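Local coordinates for protein enoyl CoA hydratase/isomerase (Crotonase) (Legionella pneumophila subsp. pneumophila, PDB 3I47) that probably hydrates the double bond of enoyl-CoA thioesters, or shifts its position, at residues 19-24 against 29-34; 38-43 against 89-94. One frame throughout, in Å; residues are numbered along the deposited sequence. Where two conformers were deposited one is given.

Interaction 1: residues 19-24 against 29-34; sequences MNRISK and DNQLLT
Arg21 and Asp29 meet in a salt bridge whose one strong bond is nearly straight: NH1 of Arg21 lies 2.8 Å from OD2 of Asp29, with an angle of 169° at the hydrogen. The oxygen sits almost exactly in the guanidinium plane; the two planes stand 68° apart, and OD2 is met from above its carboxylate plane. The bonds from NH2 of Arg21 to OD1 and OD2 of Asp29 are weak, both 3.4 Å. Leu32 covers one guanidinium face, its CB 3.8 Å above the centre. At the edge, water 1 links NH2 of Arg21 (2.8 Å) to NE2 of Gln31 (3.0 Å), and water 2 joins NH2, weakly, to OD2 of Asp29.

Asp29 is also the N-cap of helix 30-45. Its OD1 accepts from Leu32 N at 2.9 Å, so this oxygen closes the first turn as well as taking the weak bond from NH2, while OD2 takes the strong bond from NH1. With CG set between the backbone N and the carbonyl carbon (chi1 63°), the carboxylate can turn back to that amide. The contact thus ties the first turn of the helix to the loop that leaves strand 14-19, a strand of the mixed sheet of the crotonase fold.

Further out, the Arg21 chain runs extended from CG to NE and carries its charge across to the helix. NE forms a second salt bridge, with Asp5, so two carboxylates restrain the guanidinium's rotation. The backbone of Arg21 makes an inverse gamma turn, and its N is held by OD1 of Asn26.

Interaction 2: residues 38-43 against 89-94; sequences IRLDSA and GNLMYS
Leu40 meets Leu91 and Ser94 of helix 78-97 through a single methyl, CD2. Earlier on its own segment, Arg39 belongs to another side of helix 30-45, where it packs on Leu6 and Tyr8 of strand 6-11. At Leu40 the side chain leaves with CG anti to the backbone N (chi1 173°), and its CD2 touches two residues about one helical turn apart. Ser94 is met through its CB, 3.8 Å away from that methyl, and the backbone C of Ser94 lies 3.9 Å from the same CD2 of Leu40. Leu91 offers its own CD1 at 4.1 Å from CD2 of Leu40, a methyl-to-methyl touch. Farther along, Ala43 turns to Tyr8, again on the sheet side, so in this part of the crotonase fold helix 30-45 is packed between the mixed sheet and helix 78-97. Leu91 continues the apolar layer to Leu33 and Met36 of helix 30-45 and Leu117 of helix 113-120. No hydrogen bond crosses between the segments; the two helices meet here through van der Waals contact alone, and the fit at this place depends on the shape and closeness of apolar groups, with no direction imposed by a polar bond.

In the fold
Helix 30-45 is the element the two interactions share: interaction 1 fixes its first turn to the loop after strand 14-19, and interaction 2 packs its later turns against helix 78-97. Their centres are about 15 Å apart, and they touch directly where Leu33 CD2 lies 3.7 Å from Leu91 CD2. One is polar and partly buried, the other apolar and buried. Interaction 1 is also the more peripheral, its centre about 17 Å from the centre of the chain against about 11 Å for interaction 2. The pair illustrates how a helix can be held at its start mainly by polar bonds and farther along by apolar contacts such as those of Leu33 and Leu40.

Interaction 1: residues 19-24 against 29-34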
loop_
_atom_site.group_PDB
_atom_site.type_symbol
_atom_site.label_atom_id
_atom_site.label_comp_id
_atom_site.label_asym_id
_atom_site.label_seq_id
_atom_site.Cartn_x
_atom_site.Cartn_y
_atom_site.Cartn_z
ATOM N N MET A 19 12.758 -0.628 0.762
ATOM C CA MET A 19 13.555 0.550 0.418
ATOM C C MET A 19 14.794 0.580 1.310
ATOM O O MET A 19 14.693 0.521 2.534
ATOM C CB MET A 19 12.723 1.822 0.573
ATOM C CG MET A 19 11.574 1.927 -0.452
ATOM S SD MET A 19 10.452 3.381 -0.306
ATOM C CE MET A 19 9.672 3.090 1.298
ATOM N N ASN A 20 15.966 0.675 0.684
ATOM C CA ASN A 20 17.213 0.425 1.404
ATOM C C ASN A 20 18.265 1.520 1.175
ATOM O O ASN A 20 19.479 1.267 1.280
ATOM C CB ASN A 20 17.740 -0.972 1.013
ATOM C CG ASN A 20 18.841 -1.474 1.935
ATOM O OD1 ASN A 20 18.732 -1.402 3.160
ATOM N ND2 ASN A 20 19.917 -1.991 1.340
ATOM N N ARG A 21 17.808 2.736 0.885
ATOM C CA ARG A 21 18.717 3.894 0.825
ATOM C C ARG A 21 18.869 4.478 2.223
ATOM O O ARG A 21 18.354 5.559 2.518
ATOM C CB ARG A 21 18.214 4.951 -0.155
ATOM C CG ARG A 21 18.333 4.545 -1.611
ATOM C CD ARG A 21 18.121 5.773 -2.494
ATOM N NE ARG A 21 18.179 5.473 -3.925
ATOM C CZ ARG A 21 17.965 6.387 -4.872
ATOM N NH1 ARG A 21 17.699 7.640 -4.533
ATOM N NH2 ARG A 21 18.028 6.052 -6.153
ATOM N N ILE A 22 19.560 3.739 3.090
ATOM C CA ILE A 22 19.636 4.088 4.508
ATOM C C ILE A 22 20.276 5.460 4.744
ATOM O O ILE A 22 19.746 6.272 5.502
ATOM C CB ILE A 22 20.335 2.962 5.322
ATOM C CG1 ILE A 22 19.434 1.709 5.341
ATOM C CG2 ILE A 22 20.694 3.458 6.741
ATOM C CD1 ILE A 22 20.115 0.456 5.892
ATOM N N SER A 23 21.389 5.737 4.073
ATOM C CA SER A 23 22.093 6.996 4.298
ATOM C C SER A 23 21.314 8.226 3.817
ATOM O O SER A 23 21.506 9.332 4.340
ATOM C CB SER A 23 23.495 6.948 3.684
ATOM O OG SER A 23 23.432 6.908 2.269
ATOM N N LYS A 24 20.437 8.027 2.831
ATOM C CA LYS A 24 19.617 9.099 2.263
ATOM C C LYS A 24 18.183 9.081 2.807
ATOM O O LYS A 24 17.324 9.818 2.323
ATOM C CB LYS A 24 19.589 8.990 0.733
ATOM C CG LYS A 24 20.962 9.101 0.061
ATOM C CD LYS A 24 21.226 10.499 -0.439
ATOM C CE LYS A 24 22.613 10.609 -1.073
ATOM N NZ LYS A 24 22.819 9.652 -2.209
ATOM N N ASP A 29 13.414 9.529 -5.683
ATOM C CA ASP A 29 13.695 10.074 -7.016
ATOM C C ASP A 29 13.129 9.115 -8.062
ATOM O O ASP A 29 12.579 8.061 -7.704
ATOM C CB ASP A 29 15.195 10.384 -7.226
ATOM C CG ASP A 29 16.089 9.153 -7.148
ATOM O OD1 ASP A 29 15.664 8.050 -7.549
ATOM O OD2 ASP A 29 17.258 9.304 -6.728
ATOM N N ASN A 30 13.237 9.468 -9.339
ATOM C CA ASN A 30 12.618 8.669 -10.381
ATOM C C ASN A 30 13.300 7.302 -10.539
ATOM O O ASN A 30 12.649 6.347 -10.950
ATOM C CB ASN A 30 12.638 9.413 -11.718
ATOM C CG ASN A 30 14.030 9.817 -12.113
ATOM O OD1 ASN A 30 14.668 10.609 -11.414
ATOM N ND2 ASN A 30 14.535 9.238 -13.198
ATOM N N GLN A 31 14.583 7.212 -10.187
ATOM C CA GLN A 31 15.319 5.932 -10.283
ATOM C C GLN A 31 14.811 4.933 -9.239
ATOM O O GLN A 31 14.472 3.795 -9.583
ATOM C CB GLN A 31 16.823 6.152 -10.137
ATOM C CG GLN A 31 17.650 4.885 -10.347
ATOM C CD GLN A 31 19.120 5.149 -10.144
ATOM O OE1 GLN A 31 19.726 5.928 -10.879
ATOM N NE2 GLN A 31 19.711 4.489 -9.142
ATOM N N LEU A 32 14.734 5.357 -7.974
ATOM C CA LEU A 32 14.252 4.465 -6.926
ATOM C C LEU A 32 12.819 4.022 -7.232
ATOM O O LEU A 32 12.471 2.849 -7.082
ATOM C CB LEU A 32 14.303 5.164 -5.555
ATOM C CG LEU A 32 13.807 4.372 -4.342
ATOM C CD1 LEU A 32 14.714 3.190 -4.017
ATOM C CD2 LEU A 32 13.631 5.284 -3.125
ATOM N N LEU A 33 11.983 4.971 -7.646
ATOM C CA LEU A 33 10.576 4.643 -7.927
ATOM C C LEU A 33 10.415 3.703 -9.123
ATOM O O LEU A 33 9.491 2.886 -9.155
ATOM C CB LEU A 33 9.740 5.917 -8.086
ATOM C CG LEU A 33 9.684 6.794 -6.837
ATOM C CD1 LEU A 33 9.040 8.133 -7.189
ATOM C CD2 LEU A 33 8.991 6.120 -5.663
ATOM N N THR A 34 11.309 3.807 -10.107
ATOM C CA THR A 34 11.303 2.877 -11.238
ATOM C C THR A 34 11.656 1.468 -10.776
ATOM O O THR A 34 10.998 0.512 -11.193
ATOM C CB THR A 34 12.277 3.361 -12.344
ATOM O OG1 THR A 34 11.760 4.571 -12.901
ATOM C CG2 THR A 34 12.385 2.328 -13.466
HETATM O O HOH W 1 17.936 3.429 -6.998
HETATM O O HOH W 2 19.348 7.886 -8.134
#

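Interaction 2: residues 38-43 against 89-94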
loop_
_atom_site.group_PDB
_atom_site.type_symbol
_atom_site.label_atom_id
_atom_site.label_comp_id
_atom_site.label_asym_id
_atom_site.label_seq_id
_atom_site.Cartn_x
_atom_site.Cartn_y
_atom_site.Cartn_z
ATOM N N ILE A 38 9.200 -2.008 -11.074
ATOM C CA ILE A 38 9.602 -3.292 -11.639
ATOM C C ILE A 38 9.415 -4.426 -10.646
ATOM O O ILE A 38 8.846 -5.468 -10.992
ATOM C CB ILE A 38 11.061 -3.262 -12.157
ATOM C CG1 ILE A 38 11.162 -2.267 -13.317
ATOM C CG2 ILE A 38 11.498 -4.666 -12.605
ATOM C CD1 ILE A 38 12.580 -1.943 -13.761
ATOM N N ARG A 39 9.886 -4.232 -9.417
ATOM C CA ARG A 39 9.749 -5.284 -8.404
ATOM C C ARG A 39 8.290 -5.541 -8.068
ATOM O O ARG A 39 7.896 -6.688 -7.868
ATOM C CB ARG A 39 10.514 -4.940 -7.123
ATOM C CG ARG A 39 12.002 -4.732 -7.302
ATOM C CD ARG A 39 12.685 -5.907 -7.914
ATOM N NE ARG A 39 14.131 -5.702 -7.852
ATOM C CZ ARG A 39 15.016 -6.615 -8.217
ATOM N NH1 ARG A 39 14.601 -7.779 -8.708
ATOM N NH2 ARG A 39 16.311 -6.349 -8.109
ATOM N N LEU A 40 7.484 -4.479 -7.990
ATOM C CA LEU A 40 6.058 -4.640 -7.726
ATOM C C LEU A 40 5.396 -5.472 -8.821
ATOM O O LEU A 40 4.623 -6.396 -8.527
ATOM C CB LEU A 40 5.385 -3.269 -7.609
ATOM C CG LEU A 40 3.857 -3.336 -7.497
ATOM C CD1 LEU A 40 3.450 -3.887 -6.140
ATOM C CD2 LEU A 40 3.266 -1.945 -7.725
ATOM N N ASP A 41 5.714 -5.156 -10.078
ATOM C CA ASP A 41 5.187 -5.894 -11.225
ATOM C C ASP A 41 5.538 -7.375 -11.122
ATOM O O ASP A 41 4.688 -8.231 -11.345
ATOM C CB ASP A 41 5.725 -5.308 -12.538
ATOM C CG ASP A 41 5.137 -5.981 -13.769
ATOM O OD1 ASP A 41 3.962 -5.708 -14.099
ATOM O OD2 ASP A 41 5.849 -6.779 -14.415
ATOM N N SER A 42 6.783 -7.667 -10.761
ATOM C CA SER A 42 7.220 -9.048 -10.585
ATOM C C SER A 42 6.382 -9.758 -9.517
ATOM O O SER A 42 5.906 -10.885 -9.733
ATOM C CB SER A 42 8.698 -9.082 -10.218
ATOM O OG SER A 42 9.492 -8.628 -11.298
ATOM N N ALA A 43 6.179 -9.095 -8.379
ATOM C CA ALA A 43 5.432 -9.692 -7.270
ATOM C C ALA A 43 3.970 -9.925 -7.650
ATOM O O ALA A 43 3.387 -10.975 -7.333
ATOM C CB ALA A 43 5.532 -8.791 -6.021
ATOM N N GLY A 89 3.259 8.429 -10.568
ATOM C CA GLY A 89 1.861 8.192 -10.974
ATOM C C GLY A 89 1.597 6.747 -11.369
ATOM O O GLY A 89 0.618 6.143 -10.919
ATOM N N ASN A 90 2.474 6.174 -12.189
ATOM C CA ASN A 90 2.316 4.777 -12.573
ATOM C C ASN A 90 2.550 3.804 -11.432
ATOM O O ASN A 90 1.852 2.784 -11.340
ATOM C CB ASN A 90 3.231 4.455 -13.747
ATOM C CG ASN A 90 2.641 4.900 -15.060
ATOM O OD1 ASN A 90 1.494 4.577 -15.369
ATOM N ND2 ASN A 90 3.421 5.626 -15.854
ATOM N N LEU A 91 3.502 4.122 -10.552
ATOM C CA LEU A 91 3.739 3.282 -9.370
ATOM C C LEU A 91 2.496 3.222 -8.483
ATOM O O LEU A 91 2.048 2.132 -8.105
ATOM C CB LEU A 91 4.953 3.763 -8.558
ATOM C CG LEU A 91 5.200 3.023 -7.229
ATOM C CD1 LEU A 91 5.458 1.503 -7.444
ATOM C CD2 LEU A 91 6.347 3.674 -6.461
ATOM N N MET A 92 1.939 4.381 -8.161
ATOM C CA MET A 92 0.782 4.403 -7.266
ATOM C C MET A 92 -0.415 3.710 -7.917
ATOM O O MET A 92 -1.156 2.980 -7.241
ATOM C CB MET A 92 0.448 5.834 -6.864
ATOM C CG MET A 92 1.593 6.511 -6.120
ATOM S SD MET A 92 1.514 6.347 -4.341
ATOM C CE MET A 92 0.087 7.359 -4.023
ATOM N N TYR A 93 -0.601 3.922 -9.219
ATOM C CA TYR A 93 -1.694 3.273 -9.929
ATOM C C TYR A 93 -1.520 1.763 -9.882
ATOM O O TYR A 93 -2.461 1.037 -9.549
ATOM C CB TYR A 93 -1.786 3.778 -11.366
ATOM C CG TYR A 93 -2.966 3.226 -12.111
ATOM C CD1 TYR A 93 -4.267 3.577 -11.745
ATOM C CD2 TYR A 93 -2.787 2.356 -13.175
ATOM C CE1 TYR A 93 -5.367 3.072 -12.438
ATOM C CE2 TYR A 93 -3.886 1.843 -13.876
ATOM C CZ TYR A 93 -5.164 2.216 -13.498
ATOM O OH TYR A 93 -6.256 1.709 -14.185
ATOM N N SER A 94 -0.306 1.304 -10.175
ATOM C CA SER A 94 -0.013 -0.119 -10.156
ATOM C C SER A 94 -0.259 -0.755 -8.781
ATOM O O SER A 94 -0.814 -1.864 -8.698
ATOM C CB SER A 94 1.410 -0.359 -10.643
ATOM O OG SER A 94 1.459 -0.089 -12.038
#